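Local coordinates for hypothetical protein Atu0636 (Agrobacterium tumefaciens, PDB 2OZV) that is a predicted O-methyltransferase, which probably transfers methyl groups from S-adenosylmethionine to an unknown acceptor, at residues B[188-193]-B[206-211]; B[218-223]-B[245-250]. All blocks are in the same frame, centred on the assembly; numbering follows the deposited sequence.

Interaction 1 (B[188-193]-B[206-211])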
loop_
_atom_site.group_PDB
_atom_site.type_symbol
_atom_site.label_atom_id
_atom_site.label_comp_id
_atom_site.label_asym_id
_atom_site.label_seq_id
_atom_site.Cartn_x
_atom_site.Cartn_y
_atom_site.Cartn_z
ATOM N N GLY B 188 9.174 -10.986 1.856
ATOM C CA GLY B 188 8.437 -11.281 0.633
ATOM C C GLY B 188 6.952 -10.932 0.706
ATOM O O GLY B 188 6.117 -11.642 0.135
ATOM N N LEU B 189 6.605 -9.843 1.401
ATOM C CA LEU B 189 5.183 -9.442 1.491
ATOM C C LEU B 189 4.604 -9.269 0.113
ATOM O O LEU B 189 5.231 -8.643 -0.773
ATOM C CB LEU B 189 5.007 -8.129 2.273
ATOM C CG LEU B 189 4.863 -8.301 3.803
ATOM C CD1 LEU B 189 6.116 -8.895 4.437
ATOM C CD2 LEU B 189 4.552 -6.920 4.458
ATOM N N GLU B 190 3.419 -9.838 -0.069
ATOM C CA GLU B 190 2.595 -9.545 -1.232
ATOM C C GLU B 190 1.329 -8.896 -0.731
ATOM O O GLU B 190 0.601 -9.494 0.096
ATOM C CB GLU B 190 2.210 -10.830 -1.968
ATOM C CG GLU B 190 3.313 -11.400 -2.830
ATOM C CD GLU B 190 2.811 -12.508 -3.759
ATOM O OE1 GLU B 190 1.562 -12.726 -3.877
ATOM O OE2 GLU B 190 3.680 -13.113 -4.392
ATOM N N ILE B 191 1.045 -7.695 -1.223
ATOM C CA ILE B 191 -0.126 -6.936 -0.771
ATOM C C ILE B 191 -1.105 -6.841 -1.924
ATOM O O ILE B 191 -0.742 -6.349 -3.001
ATOM C CB ILE B 191 0.303 -5.505 -0.325
ATOM C CG1 ILE B 191 1.373 -5.582 0.800
ATOM C CG2 ILE B 191 -0.925 -4.686 0.071
ATOM C CD1 ILE B 191 1.916 -4.172 1.254
ATOM N N THR B 192 -2.335 -7.299 -1.704
ATOM C CA THR B 192 -3.343 -7.241 -2.737
ATOM C C THR B 192 -4.518 -6.386 -2.229
ATOM O O THR B 192 -5.233 -6.778 -1.294
ATOM C CB THR B 192 -3.837 -8.663 -3.103
ATOM O OG1 THR B 192 -2.728 -9.480 -3.482
ATOM C CG2 THR B 192 -4.856 -8.572 -4.253
ATOM N N LEU B 193 -4.697 -5.208 -2.824
ATOM C CA LEU B 193 -5.849 -4.383 -2.455
ATOM C C LEU B 193 -7.127 -4.940 -3.061
ATOM O O LEU B 193 -7.116 -5.493 -4.180
ATOM C CB LEU B 193 -5.645 -2.944 -2.943
ATOM C CG LEU B 193 -4.664 -2.065 -2.107
ATOM C CD1 LEU B 193 -5.130 -1.896 -0.626
ATOM C CD2 LEU B 193 -3.225 -2.466 -2.144
ATOM N N LEU B 206 -5.397 -7.813 1.358
ATOM C CA LEU B 206 -4.840 -9.148 1.664
ATOM C C LEU B 206 -3.323 -8.996 1.730
ATOM O O LEU B 206 -2.717 -8.281 0.885
ATOM C CB LEU B 206 -5.165 -10.143 0.537
ATOM C CG LEU B 206 -6.658 -10.373 0.274
ATOM C CD1 LEU B 206 -6.887 -11.303 -0.928
ATOM C CD2 LEU B 206 -7.325 -10.929 1.538
ATOM N N VAL B 207 -2.692 -9.662 2.702
ATOM C CA VAL B 207 -1.249 -9.655 2.777
ATOM C C VAL B 207 -0.784 -11.086 3.011
ATOM O O VAL B 207 -1.365 -11.789 3.874
ATOM C CB VAL B 207 -0.730 -8.763 3.912
ATOM C CG1 VAL B 207 0.820 -8.800 3.922
ATOM C CG2 VAL B 207 -1.249 -7.317 3.761
ATOM N N THR B 208 0.201 -11.533 2.233
ATOM C CA THR B 208 0.861 -12.831 2.526
ATOM C C THR B 208 2.365 -12.588 2.663
ATOM O O THR B 208 2.896 -11.628 2.091
ATOM C CB THR B 208 0.626 -13.931 1.458
ATOM O OG1 THR B 208 1.231 -13.560 0.215
ATOM C CG2 THR B 208 -0.882 -14.260 1.292
ATOM N N ALA B 209 3.045 -13.407 3.462
ATOM C CA ALA B 209 4.473 -13.195 3.708
ATOM C C ALA B 209 5.065 -14.539 4.118
ATOM O O ALA B 209 4.321 -15.458 4.511
ATOM C CB ALA B 209 4.681 -12.104 4.779
ATOM N N ILE B 210 6.376 -14.642 3.992
ATOM C CA ILE B 210 7.083 -15.895 4.190
ATOM C C ILE B 210 8.049 -15.698 5.359
ATOM O O ILE B 210 8.860 -14.761 5.345
ATOM C CB ILE B 210 7.828 -16.292 2.898
ATOM C CG1 ILE B 210 6.805 -16.591 1.783
ATOM C CG2 ILE B 210 8.732 -17.515 3.130
ATOM C CD1 ILE B 210 5.850 -17.746 2.097
ATOM N N LYS B 211 7.954 -16.564 6.371
ATOM C CA LYS B 211 8.875 -16.485 7.507
ATOM C C LYS B 211 10.318 -16.612 7.049
ATOM O O LYS B 211 10.691 -17.567 6.356
ATOM C CB LYS B 211 8.550 -17.548 8.570
ATOM C CG LYS B 211 9.420 -17.409 9.837
ATOM C CD LYS B 211 9.085 -18.514 10.844
ATOM C CE LYS B 211 9.904 -18.357 12.121
ATOM N NZ LYS B 211 9.590 -19.438 13.110
HETATM O O HOH W 1 -0.311 -13.037 -1.876
#
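The hydroxyl oxygen of T208 is gripped by two groups: water 1, at 2.7 Å from OG1, which also donates to OE1 of E190, and NH1 of R249 from a loop later in the chain. A chi1 of 65° sets OG1 between the backbone N and the carbonyl carbon of T208, where it rests against the neighbouring strand, 3.6 Å from E190 CB. The two side chains lie side by side and point the same way. E190 runs extended beyond CG, long enough to carry its carboxylate past the hydroxyl to its stronger partners. Glutamate suits this place because two carboxylate oxygens on an extended chain let it serve R220 NH1 with OE1 and the backbone N of N250 with OE2; its buried charge is probably balanced by the arginine.

Beneath these side chains the backbones run antiparallel. E190 and T208 form one hydrogen-bonded pair, with E190 N to T208 O at 2.9 Å, and T192 and L206 form the next, with T192 N to L206 O at 2.8 Å and 171° at the hydrogen. Between them I191 and V207 make a non-hydrogen-bonded pair whose side chains go to the other face. There V207 CG1 comes within 4.1 Å of L189 CG, and L189 CD1 meets the small CB of A209 at 3.5 Å. Branched and aliphatic residues serve that layer well, since V207 also packs on L168 of strand 164-170 and I191 on F219.

The two strands form a beta hairpin, the one that brings the antiparallel last strand of a class I methyltransferase sheet between strands 164-170 and 186-195, in the strand order 3-2-1-4-5-7-6; here strand 218-224 is added beyond it.

Interaction 2 (B[218-223]-B[245-250]); sequences TFRAPL and AAYARN
Y247 brings its hydroxyl to the root of the R220 side chain, with OH 3.3 Å from R220 CB. Its CG is anti to the backbone N; this torsion carries the ring over to R220, and OH comes to lie over the centre of one guanidinium face, 3.5 Å above its plane. The ring itself is turned 45° from that plane. OH also shares water 4 with A221 O and is hydrogen-bonded to T192 OG1, while on the apolar part of the ring CD2 meets L223 CD1 at 4.4 Å. Tyrosine thus pairs an oily flank with a polar end.

A248 contributes its carbonyl. R220 NH1 donates to A248 O at 3.0 Å, almost straight at 169°, along a lone pair and in the guanidinium plane. Water 3 accepts a hydrogen bond from R220 NH2 and donates one to the same oxygen. Next, R249 donates from NH2 to G188 O, beside its bond to T208.

N250 then closes over the second guanidinium face: OD1 sits 3.2 Å above its centre, with the amide tilted 36° from it. ND2 donates to OD1 of D201 of the second subunit and to water 2, which in turn gives a weak bond to T218 OG1.

R220, bent at chi2 and chi3, is therefore sandwiched between two neutral oxygens, which limit its tilt, while its edge makes the directed bonds. Its positive charge is probably balanced by the carboxylate of E190. The bonds at its edge and the atoms over both faces probably fix its rotation, tying the loop to the sheet.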
loop_
_atom_site.group_PDB
_atom_site.type_symbol
_atom_site.label_atom_id
_atom_site.label_comp_id
_atom_site.label_asym_id
_atom_site.label_seq_id
_atom_site.Cartn_x
_atom_site.Cartn_y
_atom_site.Cartn_z
ATOM N N THR B 218 5.912 -6.452 -2.435
ATOM C CA THR B 218 5.326 -6.389 -3.769
ATOM C C THR B 218 3.855 -6.011 -3.592
ATOM O O THR B 218 3.187 -6.584 -2.698
ATOM C CB THR B 218 5.397 -7.832 -4.376
ATOM O OG1 THR B 218 6.763 -8.144 -4.649
ATOM C CG2 THR B 218 4.621 -7.910 -5.648
ATOM N N PHE B 219 3.331 -5.077 -4.412
ATOM C CA PHE B 219 1.882 -4.931 -4.527
ATOM C C PHE B 219 1.401 -5.703 -5.732
ATOM O O PHE B 219 1.758 -5.392 -6.891
ATOM C CB PHE B 219 1.448 -3.447 -4.665
ATOM C CG PHE B 219 1.488 -2.659 -3.368
ATOM C CD1 PHE B 219 2.683 -2.086 -2.915
ATOM C CD2 PHE B 219 0.316 -2.501 -2.603
ATOM C CE1 PHE B 219 2.721 -1.356 -1.711
ATOM C CE2 PHE B 219 0.344 -1.745 -1.412
ATOM C CZ PHE B 219 1.564 -1.190 -0.974
ATOM N N ARG B 220 0.551 -6.693 -5.481
ATOM C CA ARG B 220 -0.042 -7.482 -6.579
ATOM C C ARG B 220 -1.102 -6.671 -7.312
ATOM O O ARG B 220 -1.625 -5.680 -6.766
ATOM C CB ARG B 220 -0.692 -8.767 -6.007
ATOM C CG ARG B 220 0.303 -9.732 -5.357
ATOM C CD ARG B 220 1.170 -10.459 -6.384
ATOM N NE ARG B 220 0.357 -11.110 -7.422
ATOM C CZ ARG B 220 -0.166 -12.338 -7.324
ATOM N NH1 ARG B 220 0.061 -13.093 -6.242
ATOM N NH2 ARG B 220 -0.905 -12.838 -8.324
ATOM N N ALA B 221 -1.447 -7.075 -8.534
ATOM C CA ALA B 221 -2.623 -6.477 -9.203
ATOM C C ALA B 221 -3.815 -6.641 -8.250
ATOM O O ALA B 221 -3.926 -7.660 -7.561
ATOM C CB ALA B 221 -2.918 -7.164 -10.557
ATOM N N PRO B 222 -4.693 -5.646 -8.196
ATOM C CA PRO B 222 -5.760 -5.695 -7.181
ATOM C C PRO B 222 -6.866 -6.636 -7.576
ATOM O O PRO B 222 -6.953 -7.030 -8.757
ATOM C CB PRO B 222 -6.289 -4.252 -7.172
ATOM C CG PRO B 222 -6.104 -3.822 -8.600
ATOM C CD PRO B 222 -4.755 -4.403 -8.996
ATOM N N LEU B 223 -7.675 -7.030 -6.593
ATOM C CA LEU B 223 -8.926 -7.751 -6.887
ATOM C C LEU B 223 -10.070 -6.751 -6.909
ATOM O O LEU B 223 -10.186 -5.926 -5.989
ATOM C CB LEU B 223 -9.168 -8.827 -5.850
ATOM C CG LEU B 223 -8.109 -9.934 -5.778
ATOM C CD1 LEU B 223 -8.372 -10.847 -4.589
ATOM C CD2 LEU B 223 -8.113 -10.749 -7.065
ATOM N N ALA B 245 -11.300 -22.112 -5.919
ATOM C CA ALA B 245 -9.944 -21.721 -6.269
ATOM C C ALA B 245 -9.204 -21.120 -5.084
ATOM O O ALA B 245 -9.809 -20.591 -4.148
ATOM C CB ALA B 245 -9.952 -20.707 -7.446
ATOM N N ALA B 246 -7.878 -21.205 -5.146
ATOM C CA ALA B 246 -7.000 -20.454 -4.261
ATOM C C ALA B 246 -6.460 -19.223 -4.989
ATOM O O ALA B 246 -6.458 -19.155 -6.212
ATOM C CB ALA B 246 -5.854 -21.323 -3.807
ATOM N N TYR B 247 -5.990 -18.271 -4.208
ATOM C CA TYR B 247 -5.270 -17.116 -4.754
ATOM C C TYR B 247 -3.813 -17.270 -4.320
ATOM O O TYR B 247 -3.471 -16.984 -3.166
ATOM C CB TYR B 247 -5.917 -15.844 -4.243
ATOM C CG TYR B 247 -5.145 -14.568 -4.598
ATOM C CD1 TYR B 247 -4.542 -14.431 -5.851
ATOM C CD2 TYR B 247 -4.976 -13.535 -3.669
ATOM C CE1 TYR B 247 -3.813 -13.276 -6.188
ATOM C CE2 TYR B 247 -4.254 -12.374 -4.002
ATOM C CZ TYR B 247 -3.692 -12.257 -5.255
ATOM O OH TYR B 247 -2.958 -11.142 -5.571
ATOM N N ALA B 248 -2.982 -17.729 -5.257
ATOM C CA ALA B 248 -1.611 -18.127 -4.963
ATOM C C ALA B 248 -0.639 -16.931 -5.035
ATOM O O ALA B 248 -0.897 -15.937 -5.743
ATOM C CB ALA B 248 -1.179 -19.224 -5.938
ATOM N N ARG B 249 0.463 -17.034 -4.301
ATOM C CA ARG B 249 1.571 -16.065 -4.399
ATOM C C ARG B 249 2.240 -16.162 -5.781
ATOM O O ARG B 249 2.102 -17.177 -6.487
ATOM C CB ARG B 249 2.584 -16.291 -3.266
ATOM C CG ARG B 249 2.073 -15.908 -1.884
ATOM C CD ARG B 249 3.053 -16.281 -0.768
ATOM N NE ARG B 249 4.427 -15.800 -0.999
ATOM C CZ ARG B 249 4.862 -14.589 -0.650
ATOM N NH1 ARG B 249 4.022 -13.698 -0.088
ATOM N NH2 ARG B 249 6.139 -14.263 -0.896
ATOM N N ASN B 250 2.962 -15.105 -6.170
ATOM C CA ASN B 250 3.807 -15.164 -7.372
ATOM C C ASN B 250 4.799 -16.322 -7.305
ATOM O O ASN B 250 5.336 -16.620 -6.242
ATOM C CB ASN B 250 4.576 -13.848 -7.553
ATOM C CG ASN B 250 3.708 -12.741 -8.142
ATOM O OD1 ASN B 250 2.709 -13.024 -8.803
ATOM N ND2 ASN B 250 4.082 -11.472 -7.893
HETATM O O HOH W 2 6.465 -11.122 -6.341
HETATM O O HOH W 3 -1.865 -15.601 -8.145
HETATM O O HOH W 4 -3.396 -10.217 -8.116
#

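Interactions 1 and 2 have centres about 9 Å apart and meet along strand 186-195, which pairs with strand 204-211 on one flank and strand 218-224 on the other. The loop of interaction 2 lies across the face that carries E190, T192, L206 and T208. Two probable hydrogen bonds join them, T192 OG1 to Y247 OH at 2.7 Å and E190 OE2 to N250 N at 2.8 Å, and T192 OG1 packs 3.3 Å from R220 CB. F219, through backbone hydrogen bonds, and N250, through D201 of the second subunit, connect interaction 2 to the dimer partner. In class I methyltransferases the cofactor site lies at the C-terminal ends of the parallel strands, probably apart from both contacts.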